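Local coordinates for protein putative prephenate dehydratase (Streptococcus mutans, PDB 4LUB) that probably catalyses the decarboxylating dehydration of prephenate to 3-phenylpyruvate, a step in L-phenylalanine biosynthesis, at residues B[243-246]-B[247-250]; B[212-215]-B[216-220]; B[187-190]-B[191-194]; B[31-34]-B[35-38]. One frame throughout, in Å; residues are numbered along the deposited sequence.

Contact 1 touches both contact 2 and contact 3, whose own centres are about 21 Å apart, while contact 4 sits apart in the prephenate dehydratase region, its centre about 31 Å from that of contact 1 and about 35 Å from that of contact 2. Contacts 1 and 2 fall in the ACT region and meet through stacked rings, F243 CZ lying 3.3 Å from F215 CG. Contacts 1 and 3 involve neighbouring antiparallel strands, 237-244 and 189-199. Just beyond strand 237-244, N245 N bonds Q192 O at 2.7 Å, and H246 NE2 forms a weak bond with D191 OD1. All four are local packing, capping and bulge contacts within the fold.

Contact 1 of 4, residues B[243-246]-B[247-250]; sequences FENH and NEKL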
ATOM      1  N   PHE B 243     -14.496  -0.637   3.354  1.00 20.54           N
ATOM      2  CA  PHE B 243     -15.619  -1.495   3.008  1.00 24.92           C
ATOM      3  C   PHE B 243     -16.828  -0.624   2.769  1.00 24.24           C
ATOM      4  O   PHE B 243     -16.959   0.449   3.358  1.00 22.84           O
ATOM      5  CB  PHE B 243     -15.946  -2.479   4.138  1.00 21.66           C
ATOM      6  CG  PHE B 243     -14.970  -3.607   4.278  1.00 25.74           C
ATOM      7  CD1 PHE B 243     -14.959  -4.645   3.367  1.00 25.31           C
ATOM      8  CD2 PHE B 243     -14.081  -3.647   5.336  1.00 29.95           C
ATOM      9  CE1 PHE B 243     -14.068  -5.688   3.492  1.00 24.36           C
ATOM     10  CE2 PHE B 243     -13.194  -4.696   5.459  1.00 30.27           C
ATOM     11  CZ  PHE B 243     -13.184  -5.715   4.538  1.00 25.84           C
ATOM     12  N   GLU B 244     -17.722  -1.092   1.912  1.00 22.00           N
ATOM     13  CA  GLU B 244     -19.005  -0.437   1.759  1.00 25.95           C
ATOM     14  C   GLU B 244     -19.738  -0.488   3.092  1.00 26.11           C
ATOM     15  O   GLU B 244     -19.698  -1.500   3.798  1.00 26.05           O
ATOM     16  CB  GLU B 244     -19.814  -1.063   0.627  1.00 36.39           C
ATOM     17  CG  GLU B 244     -19.582  -0.327  -0.690  1.00 46.13           C
ATOM     18  CD  GLU B 244     -20.141  -1.035  -1.897  1.00 52.28           C
ATOM     19  OE1 GLU B 244     -21.034  -1.896  -1.735  1.00 52.38           O
ATOM     20  OE2 GLU B 244     -19.679  -0.723  -3.018  1.00 55.98           O
ATOM     21  N   ASN B 245     -20.356   0.628   3.461  1.00 25.67           N
ATOM     22  CA  ASN B 245     -21.049   0.724   4.738  1.00 25.55           C
ATOM     23  C   ASN B 245     -22.531   1.016   4.539  1.00 24.16           C
ATOM     24  O   ASN B 245     -23.122   1.807   5.268  1.00 29.23           O
ATOM     25  CB  ASN B 245     -20.409   1.817   5.600  1.00 21.33           C
ATOM     26  CG  ASN B 245     -20.823   1.732   7.057  1.00 26.64           C
ATOM     27  OD1 ASN B 245     -20.970   0.641   7.608  1.00 28.33           O
ATOM     28  ND2 ASN B 245     -21.066   2.885   7.671  1.00 23.64           N
ATOM     29  N   HIS B 246     -23.126   0.369   3.547  1.00 28.22           N
ATOM     30  CA  HIS B 246     -24.550   0.525   3.260  1.00 31.05           C
ATOM     31  C   HIS B 246     -25.403  -0.195   4.300  1.00 29.74           C
ATOM     32  O   HIS B 246     -26.501   0.243   4.628  1.00 29.58           O
ATOM     33  CB  HIS B 246     -24.860   0.027   1.847  1.00 30.92           C
ATOM     34  CG  HIS B 246     -24.267   0.884   0.777  1.00 33.61           C
ATOM     35  ND1 HIS B 246     -24.679   2.183   0.556  1.00 32.49           N
ATOM     36  CD2 HIS B 246     -23.283   0.643  -0.119  1.00 34.49           C
ATOM     37  CE1 HIS B 246     -23.979   2.699  -0.437  1.00 32.63           C
ATOM     38  NE2 HIS B 246     -23.124   1.787  -0.863  1.00 33.22           N
ATOM     39  N   ASN B 247     -24.887  -1.306   4.813  1.00 28.93           N
ATOM     40  CA  ASN B 247     -25.595  -2.062   5.833  1.00 27.15           C
ATOM     41  C   ASN B 247     -24.795  -2.016   7.125  1.00 25.77           C
ATOM     42  O   ASN B 247     -23.972  -2.889   7.398  1.00 23.68           O
ATOM     43  CB  ASN B 247     -25.799  -3.512   5.358  1.00 23.66           C
ATOM     44  CG  ASN B 247     -26.779  -4.288   6.222  1.00 21.68           C
ATOM     45  OD1 ASN B 247     -27.024  -3.945   7.377  1.00 20.48           O
ATOM     46  ND2 ASN B 247     -27.324  -5.359   5.665  1.00 20.76           N
ATOM     47  N   GLU B 248     -25.069  -0.995   7.930  1.00 25.49           N
ATOM     48  CA  GLU B 248     -24.261  -0.706   9.101  1.00 27.99           C
ATOM     49  C   GLU B 248     -24.410  -1.752  10.203  1.00 25.53           C
ATOM     50  O   GLU B 248     -23.484  -1.981  10.970  1.00 23.29           O
ATOM     51  CB  GLU B 248     -24.618   0.683   9.650  1.00 30.82           C
ATOM     52  CG  GLU B 248     -24.087   1.835   8.816  1.00 37.34           C
ATOM     53  CD  GLU B 248     -23.878   3.091   9.641  1.00 43.44           C
ATOM     54  OE1 GLU B 248     -24.834   3.893   9.736  1.00 47.47           O
ATOM     55  OE2 GLU B 248     -22.762   3.267  10.188  1.00 38.92           O
ATOM     56  N   LYS B 249     -25.544  -2.439  10.239  1.00 28.04           N
ATOM     57  CA  LYS B 249     -25.772  -3.397  11.310  1.00 27.13           C
ATOM     58  C   LYS B 249     -25.056  -4.713  10.999  1.00 22.02           C
ATOM     59  O   LYS B 249     -24.529  -5.363  11.898  1.00 22.99           O
ATOM     60  CB  LYS B 249     -27.273  -3.640  11.490  1.00 31.68           C
ATOM     61  CG  LYS B 249     -27.649  -4.626  12.583  1.00 38.67           C
ATOM     62  CD  LYS B 249     -27.933  -3.893  13.883  1.00 43.55           C
ATOM     63  CE  LYS B 249     -28.870  -4.696  14.771  1.00 47.39           C
ATOM     64  NZ  LYS B 249     -30.213  -4.832  14.150  1.00 50.27           N
ATOM     65  N   LEU B 250     -25.012  -5.084   9.724  1.00 22.00           N
ATOM     66  CA  LEU B 250     -24.199  -6.214   9.279  1.00 18.09           C
ATOM     67  C   LEU B 250     -22.696  -5.982   9.454  1.00 20.84           C
ATOM     68  O   LEU B 250     -21.964  -6.885   9.865  1.00 19.37           O
ATOM     69  CB  LEU B 250     -24.531  -6.549   7.830  1.00 16.71           C
ATOM     70  CG  LEU B 250     -24.095  -7.948   7.362  1.00 19.99           C
ATOM     71  CD1 LEU B 250     -24.544  -9.081   8.315  1.00 17.64           C
ATOM     72  CD2 LEU B 250     -24.596  -8.191   5.941  1.00 21.42           C
TER
HETATM   73  O   HOH W   1     -22.258  -2.691   3.999  1.00 22.66           O
HETATM   74  O   HOH W   2     -21.062   0.535  10.330  1.00 40.17           O
HETATM   75  O   HOH W   3     -27.674   0.601   7.553  1.00 40.50           O
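E248 reaches back across the turn to N245, three residues earlier, where strand 237-244 of the ACT region gives way to the N-capped start of helix 248-261. Its CB stays 4.2 Å from N245 OD1, but CG comes obliquely alongside the amide, 3.4 Å from N245 ND2 and 3.5 Å from its OD1. Beyond CG the chain is extended, which carries CD past ND2 and brings OE2 to 3.1 Å from N245 ND2. That hydrogen bond is fairly straight at the donor (155°), yet the amide reaches OE2 from above the carboxylate plane, the two flat groups standing 85° apart. A water donates to both N245 OD1 and E248 OE2, so the amide is linked to the acid through both of its polar ends. N247 is the N-cap: its CG lies opposite the backbone N (chi1 -168°), and OD1 accepts from L250 N at 3.3 Å, with the donor well above the carbonyl plane. A second water joins E244 O to N247 N, and a third joins H246 O to E248 N. K270 forms only a long, weak ion pair with E248. The turn thus depends on waters for part of its polar pairing, and the donated hydrogens probably stabilise the charged form of E248.

Contact 2 of 4, residues B[212-215]-B[216-220]; sequences LSTF and AWRGI
T214 O receives the guanidinium of R218, one turn along the chain, at the C-terminal end of helix 208-216 in the ACT region. R218 NH1 donates to T214 O at 2.8 Å, the carbonyl oxygen lying at the edge of the guanidinium, close to its plane. The T214 and R218 side chains run side by side, with T214 CG2 3.4 Å from the same NH1. Beside R218 stands W217, whose CG is placed between the backbone N and the carbonyl carbon (chi1 80°). Its indole has T214 O over one face, R218 CG lies 3.6 Å above the indole plane, and W217 CZ2 sits over a guanidinium face. Farther along the loop, F215 CD2 touches I220 CG2 at 3.9 Å, the methyl approaching the ring edge rather than a face.

In the outer layer, E257 of helix 248-261 forms a salt bridge with R218 and accepts from W217 NE1. The backbone turns through a Schellman motif: I220 N bonds to F215 O at 2.9 Å and G219 N to A216 O at 2.8 Å, with G219 at positive phi (69°). L212 and S213 pack on L212 and S213 of the second subunit. R218 therefore occupies a helix C-terminus, where its positive charge should be favoured by the last-turn carbonyl as well as by E257.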
ATOM      1  N   LEU B 212     -10.430 -10.644   6.048  1.00 16.49           N
ATOM      2  CA  LEU B 212     -11.238 -10.407   4.853  1.00 20.41           C
ATOM      3  C   LEU B 212     -12.436 -11.349   4.690  1.00 22.78           C
ATOM      4  O   LEU B 212     -13.488 -10.923   4.221  1.00 23.57           O
ATOM      5  CB  LEU B 212     -10.366 -10.463   3.597  1.00 23.15           C
ATOM      6  CG  LEU B 212      -9.615  -9.171   3.215  1.00 29.37           C
ATOM      7  CD1 LEU B 212      -9.176  -8.349   4.415  1.00 28.99           C
ATOM      8  CD2 LEU B 212      -8.454  -9.462   2.286  1.00 27.44           C
ATOM      9  N   SER B 213     -12.275 -12.621   5.043  1.00 22.64           N
ATOM     10  CA  SER B 213     -13.387 -13.580   4.953  1.00 26.16           C
ATOM     11  C   SER B 213     -14.575 -13.167   5.811  1.00 26.06           C
ATOM     12  O   SER B 213     -15.730 -13.395   5.450  1.00 26.67           O
ATOM     13  CB  SER B 213     -12.928 -14.984   5.356  1.00 30.14           C
ATOM     14  OG  SER B 213     -11.961 -15.476   4.440  1.00 33.99           O
ATOM     15  N   THR B 214     -14.269 -12.556   6.949  1.00 28.44           N
ATOM     16  CA  THR B 214     -15.266 -12.062   7.887  1.00 25.46           C
ATOM     17  C   THR B 214     -16.275 -11.136   7.198  1.00 25.62           C
ATOM     18  O   THR B 214     -17.483 -11.227   7.420  1.00 25.93           O
ATOM     19  CB  THR B 214     -14.591 -11.310   9.049  1.00 31.25           C
ATOM     20  OG1 THR B 214     -13.784 -12.220   9.812  1.00 33.58           O
ATOM     21  CG2 THR B 214     -15.623 -10.696   9.942  1.00 30.00           C
ATOM     22  N   PHE B 215     -15.761 -10.230   6.378  1.00 22.32           N
ATOM     23  CA  PHE B 215     -16.596  -9.331   5.597  1.00 22.09           C
ATOM     24  C   PHE B 215     -17.122  -9.993   4.334  1.00 22.17           C
ATOM     25  O   PHE B 215     -18.263  -9.760   3.923  1.00 21.68           O
ATOM     26  CB  PHE B 215     -15.819  -8.064   5.240  1.00 21.29           C
ATOM     27  CG  PHE B 215     -15.538  -7.178   6.419  1.00 22.32           C
ATOM     28  CD1 PHE B 215     -14.414  -7.378   7.204  1.00 26.77           C
ATOM     29  CD2 PHE B 215     -16.403  -6.144   6.742  1.00 21.51           C
ATOM     30  CE1 PHE B 215     -14.159  -6.560   8.295  1.00 28.17           C
ATOM     31  CE2 PHE B 215     -16.153  -5.322   7.832  1.00 25.62           C
ATOM     32  CZ  PHE B 215     -15.029  -5.536   8.603  1.00 25.52           C
ATOM     33  N   ALA B 216     -16.263 -10.792   3.705  1.00 18.74           N
ATOM     34  CA  ALA B 216     -16.607 -11.474   2.466  1.00 19.34           C
ATOM     35  C   ALA B 216     -17.825 -12.384   2.574  1.00 21.60           C
ATOM     36  O   ALA B 216     -18.738 -12.289   1.752  1.00 23.87           O
ATOM     37  CB  ALA B 216     -15.407 -12.278   1.964  1.00 21.01           C
ATOM     38  N   TRP B 217     -17.853 -13.262   3.574  1.00 18.57           N
ATOM     39  CA  TRP B 217     -18.981 -14.191   3.677  1.00 18.48           C
ATOM     40  C   TRP B 217     -20.291 -13.444   3.897  1.00 22.12           C
ATOM     41  O   TRP B 217     -21.337 -13.917   3.468  1.00 22.48           O
ATOM     42  CB  TRP B 217     -18.738 -15.285   4.755  1.00 20.85           C
ATOM     43  CG  TRP B 217     -18.960 -14.960   6.240  1.00 19.49           C
ATOM     44  CD1 TRP B 217     -17.989 -14.747   7.181  1.00 15.31           C
ATOM     45  CD2 TRP B 217     -20.217 -14.853   6.938  1.00 21.14           C
ATOM     46  NE1 TRP B 217     -18.562 -14.502   8.417  1.00 20.09           N
ATOM     47  CE2 TRP B 217     -19.923 -14.555   8.290  1.00 20.71           C
ATOM     48  CE3 TRP B 217     -21.555 -14.959   6.548  1.00 20.09           C
ATOM     49  CZ2 TRP B 217     -20.919 -14.381   9.250  1.00 20.93           C
ATOM     50  CZ3 TRP B 217     -22.546 -14.780   7.512  1.00 22.11           C
ATOM     51  CH2 TRP B 217     -22.220 -14.493   8.842  1.00 18.48           C
ATOM     52  N   ARG B 218     -20.231 -12.246   4.481  1.00 20.90           N
ATOM     53  CA  ARG B 218     -21.443 -11.453   4.677  1.00 18.34           C
ATOM     54  C   ARG B 218     -21.782 -10.627   3.438  1.00 20.60           C
ATOM     55  O   ARG B 218     -22.772  -9.898   3.428  1.00 23.64           O
ATOM     56  CB  ARG B 218     -21.302 -10.507   5.882  1.00 23.32           C
ATOM     57  CG  ARG B 218     -20.933 -11.175   7.201  1.00 23.60           C
ATOM     58  CD  ARG B 218     -20.913 -10.160   8.343  1.00 21.85           C
ATOM     59  NE  ARG B 218     -21.098 -10.800   9.644  1.00 20.58           N
ATOM     60  CZ  ARG B 218     -20.138 -11.408  10.332  1.00 19.24           C
ATOM     61  NH1 ARG B 218     -18.891 -11.457   9.871  1.00 20.38           N
ATOM     62  NH2 ARG B 218     -20.424 -11.961  11.495  1.00 17.86           N
ATOM     63  N   GLY B 219     -20.970 -10.749   2.394  1.00 22.05           N
ATOM     64  CA  GLY B 219     -21.155  -9.944   1.201  1.00 23.82           C
ATOM     65  C   GLY B 219     -20.878  -8.452   1.342  1.00 23.57           C
ATOM     66  O   GLY B 219     -21.390  -7.651   0.561  1.00 22.99           O
ATOM     67  N   ILE B 220     -20.092  -8.070   2.342  1.00 23.25           N
ATOM     68  CA  ILE B 220     -19.646  -6.677   2.465  1.00 20.91           C
ATOM     69  C   ILE B 220     -18.385  -6.490   1.623  1.00 22.86           C
ATOM     70  O   ILE B 220     -17.338  -7.055   1.937  1.00 22.57           O
ATOM     71  CB  ILE B 220     -19.379  -6.286   3.929  1.00 17.04           C
ATOM     72  CG1 ILE B 220     -20.671  -6.415   4.757  1.00 18.21           C
ATOM     73  CG2 ILE B 220     -18.822  -4.857   4.026  1.00 15.01           C
ATOM     74  CD1 ILE B 220     -20.426  -6.587   6.254  1.00 19.78           C
TER

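Contact 3 of 4, residues B[187-190]-B[191-194]; sequences LKEE and DQKI
E190 and D191 together face V273 of strand 264-274, a classic beta bulge near the start of strand 189-199, which leads into the ACT region between strands 237-244 and 264-274. The bulge shows in the backbone: E190 has a near-helical psi of -19°, whereas D191 is almost fully stretched. The extra residue breaks the usual alternation of side chains, and beyond it the strand resumes regular pairing, with Q192 bonded to N245 just past strand 237-244 and K193 to Y271.

Bridging the bulge, E189 and Q192 meet through their polar ends. E189 has CG opposite its backbone N (chi1 -166°) and stays extended to the carboxylate, while Q192 bends at chi2, so that the amide swings back along the strand. Q192 NE2 donates to E189 OE2 at a short 2.6 Å, coming from above the carboxylate plane, and the two flat groups are turned 76° apart. E189 CD lies 3.2 Å from the same nitrogen.

D191 OD1 accepts from Q192 N at 2.9 Å, again from out of the carboxylate plane, and has a weak hydrogen bond with H246 NE2. The E190 carboxylate is held by a salt bridge to R275, and its OE2 stands 5.9 Å from D191 OD2. Three acids in a row thus have separate partners, which probably eases mutual repulsion on this surface stretch of the strand.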
ATOM      1  N   LEU B 187     -23.804  17.693  -1.229  1.00 54.35           N
ATOM      2  CA  LEU B 187     -23.180  17.488  -2.525  1.00 48.43           C
ATOM      3  C   LEU B 187     -23.715  16.154  -3.007  1.00 47.64           C
ATOM      4  O   LEU B 187     -24.440  15.479  -2.270  1.00 46.21           O
ATOM      5  CB  LEU B 187     -21.650  17.520  -2.439  1.00 47.41           C
ATOM      6  CG  LEU B 187     -20.930  18.877  -2.281  1.00 50.66           C
ATOM      7  CD1 LEU B 187     -21.527  19.804  -1.228  1.00 54.89           C
ATOM      8  CD2 LEU B 187     -19.427  18.686  -2.050  1.00 51.69           C
ATOM      9  N   LYS B 188     -23.408  15.776  -4.240  1.00 46.59           N
ATOM     10  CA  LYS B 188     -23.967  14.537  -4.751  1.00 46.18           C
ATOM     11  C   LYS B 188     -23.330  13.368  -4.008  1.00 41.25           C
ATOM     12  O   LYS B 188     -22.139  13.098  -4.163  1.00 38.11           O
ATOM     13  CB  LYS B 188     -23.739  14.426  -6.259  1.00 48.71           C
ATOM     14  CG  LYS B 188     -24.525  13.329  -6.947  1.00 52.65           C
ATOM     15  CD  LYS B 188     -24.305  13.387  -8.449  1.00 56.69           C
ATOM     16  CE  LYS B 188     -23.692  12.099  -8.966  1.00 59.01           C
ATOM     17  NZ  LYS B 188     -24.740  11.110  -9.343  1.00 57.82           N
ATOM     18  N   GLU B 189     -24.144  12.675  -3.210  1.00 40.85           N
ATOM     19  CA  GLU B 189     -23.732  11.440  -2.549  1.00 41.62           C
ATOM     20  C   GLU B 189     -23.547  10.310  -3.537  1.00 40.26           C
ATOM     21  O   GLU B 189     -24.407  10.054  -4.377  1.00 42.10           O
ATOM     22  CB  GLU B 189     -24.742  11.006  -1.482  1.00 43.83           C
ATOM     23  CG  GLU B 189     -24.177   9.928  -0.569  1.00 45.93           C
ATOM     24  CD  GLU B 189     -25.078   9.577   0.595  1.00 48.51           C
ATOM     25  OE1 GLU B 189     -25.433  10.487   1.368  1.00 51.09           O
ATOM     26  OE2 GLU B 189     -25.431   8.385   0.735  1.00 48.84           O
ATOM     27  N   GLU B 190     -22.414   9.633  -3.428  1.00 35.42           N
ATOM     28  CA  GLU B 190     -22.064   8.591  -4.371  1.00 34.31           C
ATOM     29  C   GLU B 190     -21.863   7.233  -3.677  1.00 32.04           C
ATOM     30  O   GLU B 190     -21.949   6.183  -4.317  1.00 27.66           O
ATOM     31  CB  GLU B 190     -20.827   9.043  -5.153  1.00 39.71           C
ATOM     32  CG  GLU B 190     -19.782   8.006  -5.458  1.00 47.83           C
ATOM     33  CD  GLU B 190     -18.624   8.600  -6.235  1.00 51.25           C
ATOM     34  OE1 GLU B 190     -18.825   9.653  -6.881  1.00 52.42           O
ATOM     35  OE2 GLU B 190     -17.520   8.016  -6.196  1.00 50.11           O
ATOM     36  N   ASP B 191     -21.635   7.250  -2.363  1.00 32.43           N
ATOM     37  CA  ASP B 191     -21.289   6.020  -1.642  1.00 28.50           C
ATOM     38  C   ASP B 191     -21.274   6.175  -0.122  1.00 30.33           C
ATOM     39  O   ASP B 191     -21.249   7.289   0.414  1.00 27.60           O
ATOM     40  CB  ASP B 191     -19.930   5.488  -2.113  1.00 27.62           C
ATOM     41  CG  ASP B 191     -19.880   3.969  -2.152  1.00 28.87           C
ATOM     42  OD1 ASP B 191     -20.825   3.324  -1.656  1.00 27.19           O
ATOM     43  OD2 ASP B 191     -18.899   3.418  -2.696  1.00 32.93           O
ATOM     44  N   GLN B 192     -21.373   5.036   0.563  1.00 30.77           N
ATOM     45  CA  GLN B 192     -21.149   4.954   2.003  1.00 26.12           C
ATOM     46  C   GLN B 192     -20.041   3.963   2.336  1.00 26.14           C
ATOM     47  O   GLN B 192     -20.066   2.815   1.880  1.00 21.55           O
ATOM     48  CB  GLN B 192     -22.441   4.565   2.722  1.00 28.58           C
ATOM     49  CG  GLN B 192     -23.595   5.501   2.406  1.00 33.32           C
ATOM     50  CD  GLN B 192     -23.736   6.617   3.421  1.00 36.77           C
ATOM     51  OE1 GLN B 192     -23.076   6.615   4.460  1.00 38.10           O
ATOM     52  NE2 GLN B 192     -24.583   7.595   3.112  1.00 39.04           N
ATOM     53  N   LYS B 193     -19.073   4.398   3.141  1.00 24.03           N
ATOM     54  CA  LYS B 193     -17.929   3.542   3.424  1.00 23.78           C
ATOM     55  C   LYS B 193     -17.526   3.560   4.887  1.00 21.97           C
ATOM     56  O   LYS B 193     -17.907   4.448   5.634  1.00 21.94           O
ATOM     57  CB  LYS B 193     -16.724   3.958   2.563  1.00 25.40           C
ATOM     58  CG  LYS B 193     -16.796   3.465   1.118  1.00 28.50           C
ATOM     59  CD  LYS B 193     -15.616   3.966   0.293  1.00 27.00           C
ATOM     60  CE  LYS B 193     -15.707   3.491  -1.152  1.00 25.51           C
ATOM     61  NZ  LYS B 193     -14.550   3.943  -1.985  1.00 24.51           N
ATOM     62  N   ILE B 194     -16.730   2.569   5.274  1.00 24.26           N
ATOM     63  CA  ILE B 194     -16.098   2.545   6.580  1.00 27.35           C
ATOM     64  C   ILE B 194     -14.645   2.184   6.325  1.00 25.87           C
ATOM     65  O   ILE B 194     -14.350   1.300   5.521  1.00 25.58           O
ATOM     66  CB  ILE B 194     -16.769   1.533   7.562  1.00 19.14           C
ATOM     67  CG1 ILE B 194     -15.961   1.421   8.850  1.00 19.80           C
ATOM     68  CG2 ILE B 194     -16.919   0.144   6.928  1.00 19.95           C
ATOM     69  CD1 ILE B 194     -16.723   0.760   9.993  1.00 23.47           C
TER

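Contact 4 of 4, residues B[31-34]-B[35-38]; sequences FENI and TEVI
The ring of F31 lies beside the first turn of helix 34-42, with E36 O 4.0 Å from F31 CD2 and V37 CA nearby, both approaching obliquely. Its CB presses on V37 CG2 at 3.8 Å, while A6 of strand 4-8, which runs parallel to strand 27-31, touches both F31 and V37. The second flat group, the amide of N33, is turned 66° from the carboxylate of E36 and rests against that residue's CG, 3.4 Å from N33 OD1.

N33 is the N-cap. Its CG is folded between the backbone N and the carbonyl carbon (chi1 62°), which directs OD1 to E36 N. The bond from E36 N to N33 OD1 is 2.8 Å long, and the donor sits nearly along the C=O axis of the amide. The first regular helical bonds follow, V37 N to N33 O at 3.0 Å and I38 N to I34 O.

On the inner side I34 CG2 and I38 CD1 meet at 3.8 Å, their side chains parallel, and both lean on helix 62-70, whose E63 is hydrogen-bonded through OE2 to T35 OG1. E32 OE2 touches E36 CG, but the two acid oxygens OE2 stay 5.1 Å apart. This strand-to-helix turn of the prephenate dehydratase region thus pairs an apolar inner side with an acidic outer face; its charges may interact favourably with the helix N-terminus, although a salt bridge to K39 already offsets E36.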
ATOM      1  N   PHE B  31      -2.971  25.356   7.114  1.00 42.15           N
ATOM      2  CA  PHE B  31      -1.797  24.895   7.839  1.00 41.20           C
ATOM      3  C   PHE B  31      -0.842  24.265   6.830  1.00 40.84           C
ATOM      4  O   PHE B  31      -1.271  23.847   5.744  1.00 37.03           O
ATOM      5  CB  PHE B  31      -2.197  23.918   8.943  1.00 38.99           C
ATOM      6  CG  PHE B  31      -2.952  24.565  10.072  1.00 39.85           C
ATOM      7  CD1 PHE B  31      -4.320  24.760   9.986  1.00 39.99           C
ATOM      8  CD2 PHE B  31      -2.293  24.989  11.214  1.00 42.33           C
ATOM      9  CE1 PHE B  31      -5.018  25.366  11.016  1.00 41.67           C
ATOM     10  CE2 PHE B  31      -2.985  25.589  12.250  1.00 42.37           C
ATOM     11  CZ  PHE B  31      -4.350  25.780  12.151  1.00 41.60           C
ATOM     12  N   GLU B  32       0.434  24.167   7.199  1.00 40.83           N
ATOM     13  CA  GLU B  32       1.516  23.977   6.232  1.00 47.94           C
ATOM     14  C   GLU B  32       1.663  22.545   5.734  1.00 45.79           C
ATOM     15  O   GLU B  32       2.162  22.309   4.634  1.00 47.73           O
ATOM     16  CB  GLU B  32       2.856  24.399   6.844  1.00 58.15           C
ATOM     17  CG  GLU B  32       2.902  24.296   8.370  1.00 67.24           C
ATOM     18  CD  GLU B  32       4.296  24.415   8.946  1.00 75.67           C
ATOM     19  OE1 GLU B  32       5.223  24.856   8.234  1.00 80.25           O
ATOM     20  OE2 GLU B  32       4.480  24.043  10.128  1.00 77.24           O
ATOM     21  N   ASN B  33       1.217  21.589   6.536  1.00 42.04           N
ATOM     22  CA  ASN B  33       1.326  20.188   6.162  1.00 37.38           C
ATOM     23  C   ASN B  33       0.246  19.388   6.867  1.00 35.51           C
ATOM     24  O   ASN B  33      -0.365  19.869   7.823  1.00 32.48           O
ATOM     25  CB  ASN B  33       2.728  19.626   6.477  1.00 37.62           C
ATOM     26  CG  ASN B  33       3.079  19.664   7.968  1.00 43.05           C
ATOM     27  OD1 ASN B  33       2.305  19.235   8.827  1.00 43.33           O
ATOM     28  ND2 ASN B  33       4.266  20.172   8.273  1.00 46.29           N
ATOM     29  N   ILE B  34       0.022  18.168   6.385  1.00 34.33           N
ATOM     30  CA  ILE B  34      -1.077  17.326   6.849  1.00 29.94           C
ATOM     31  C   ILE B  34      -1.021  17.118   8.359  1.00 28.40           C
ATOM     32  O   ILE B  34      -2.028  17.251   9.043  1.00 29.36           O
ATOM     33  CB  ILE B  34      -1.068  15.968   6.106  1.00 31.33           C
ATOM     34  CG1 ILE B  34      -1.473  16.187   4.637  1.00 31.88           C
ATOM     35  CG2 ILE B  34      -1.982  14.957   6.792  1.00 28.79           C
ATOM     36  CD1 ILE B  34      -0.939  15.148   3.672  1.00 30.62           C
ATOM     37  N   THR B  35       0.167  16.841   8.880  1.00 30.91           N
ATOM     38  CA  THR B  35       0.340  16.634  10.316  1.00 30.54           C
ATOM     39  C   THR B  35      -0.145  17.826  11.145  1.00 31.50           C
ATOM     40  O   THR B  35      -0.857  17.654  12.135  1.00 29.54           O
ATOM     41  CB  THR B  35       1.808  16.368  10.650  1.00 30.65           C
ATOM     42  OG1 THR B  35       2.228  15.177   9.980  1.00 29.23           O
ATOM     43  CG2 THR B  35       2.014  16.217  12.153  1.00 28.53           C
ATOM     44  N   GLU B  36       0.222  19.033  10.719  1.00 30.15           N
ATOM     45  CA  GLU B  36      -0.168  20.249  11.421  1.00 30.57           C
ATOM     46  C   GLU B  36      -1.656  20.567  11.265  1.00 34.17           C
ATOM     47  O   GLU B  36      -2.276  21.098  12.189  1.00 34.52           O
ATOM     48  CB  GLU B  36       0.681  21.437  10.945  1.00 32.99           C
ATOM     49  CG  GLU B  36       2.134  21.387  11.419  1.00 33.12           C
ATOM     50  CD  GLU B  36       2.265  21.139  12.920  1.00 36.00           C
ATOM     51  OE1 GLU B  36       1.498  21.748  13.701  1.00 39.50           O
ATOM     52  OE2 GLU B  36       3.121  20.317  13.316  1.00 33.42           O
ATOM     53  N   VAL B  37      -2.221  20.273  10.093  1.00 30.97           N
ATOM     54  CA  VAL B  37      -3.672  20.321   9.914  1.00 30.97           C
ATOM     55  C   VAL B  37      -4.421  19.488  10.953  1.00 29.41           C
ATOM     56  O   VAL B  37      -5.337  19.981  11.615  1.00 29.57           O
ATOM     57  CB  VAL B  37      -4.092  19.839   8.501  1.00 37.23           C
ATOM     58  CG1 VAL B  37      -5.601  19.898   8.354  1.00 31.70           C
ATOM     59  CG2 VAL B  37      -3.397  20.649   7.402  1.00 39.02           C
ATOM     60  N   ILE B  38      -4.037  18.221  11.076  1.00 28.52           N
ATOM     61  CA  ILE B  38      -4.643  17.330  12.062  1.00 31.38           C
ATOM     62  C   ILE B  38      -4.351  17.744  13.509  1.00 32.32           C
ATOM     63  O   ILE B  38      -5.250  17.737  14.349  1.00 35.63           O
ATOM     64  CB  ILE B  38      -4.202  15.860  11.843  1.00 28.14           C
ATOM     65  CG1 ILE B  38      -4.634  15.387  10.450  1.00 28.19           C
ATOM     66  CG2 ILE B  38      -4.843  14.961  12.887  1.00 26.42           C
ATOM     67  CD1 ILE B  38      -3.927  14.117   9.952  1.00 24.44           C
TER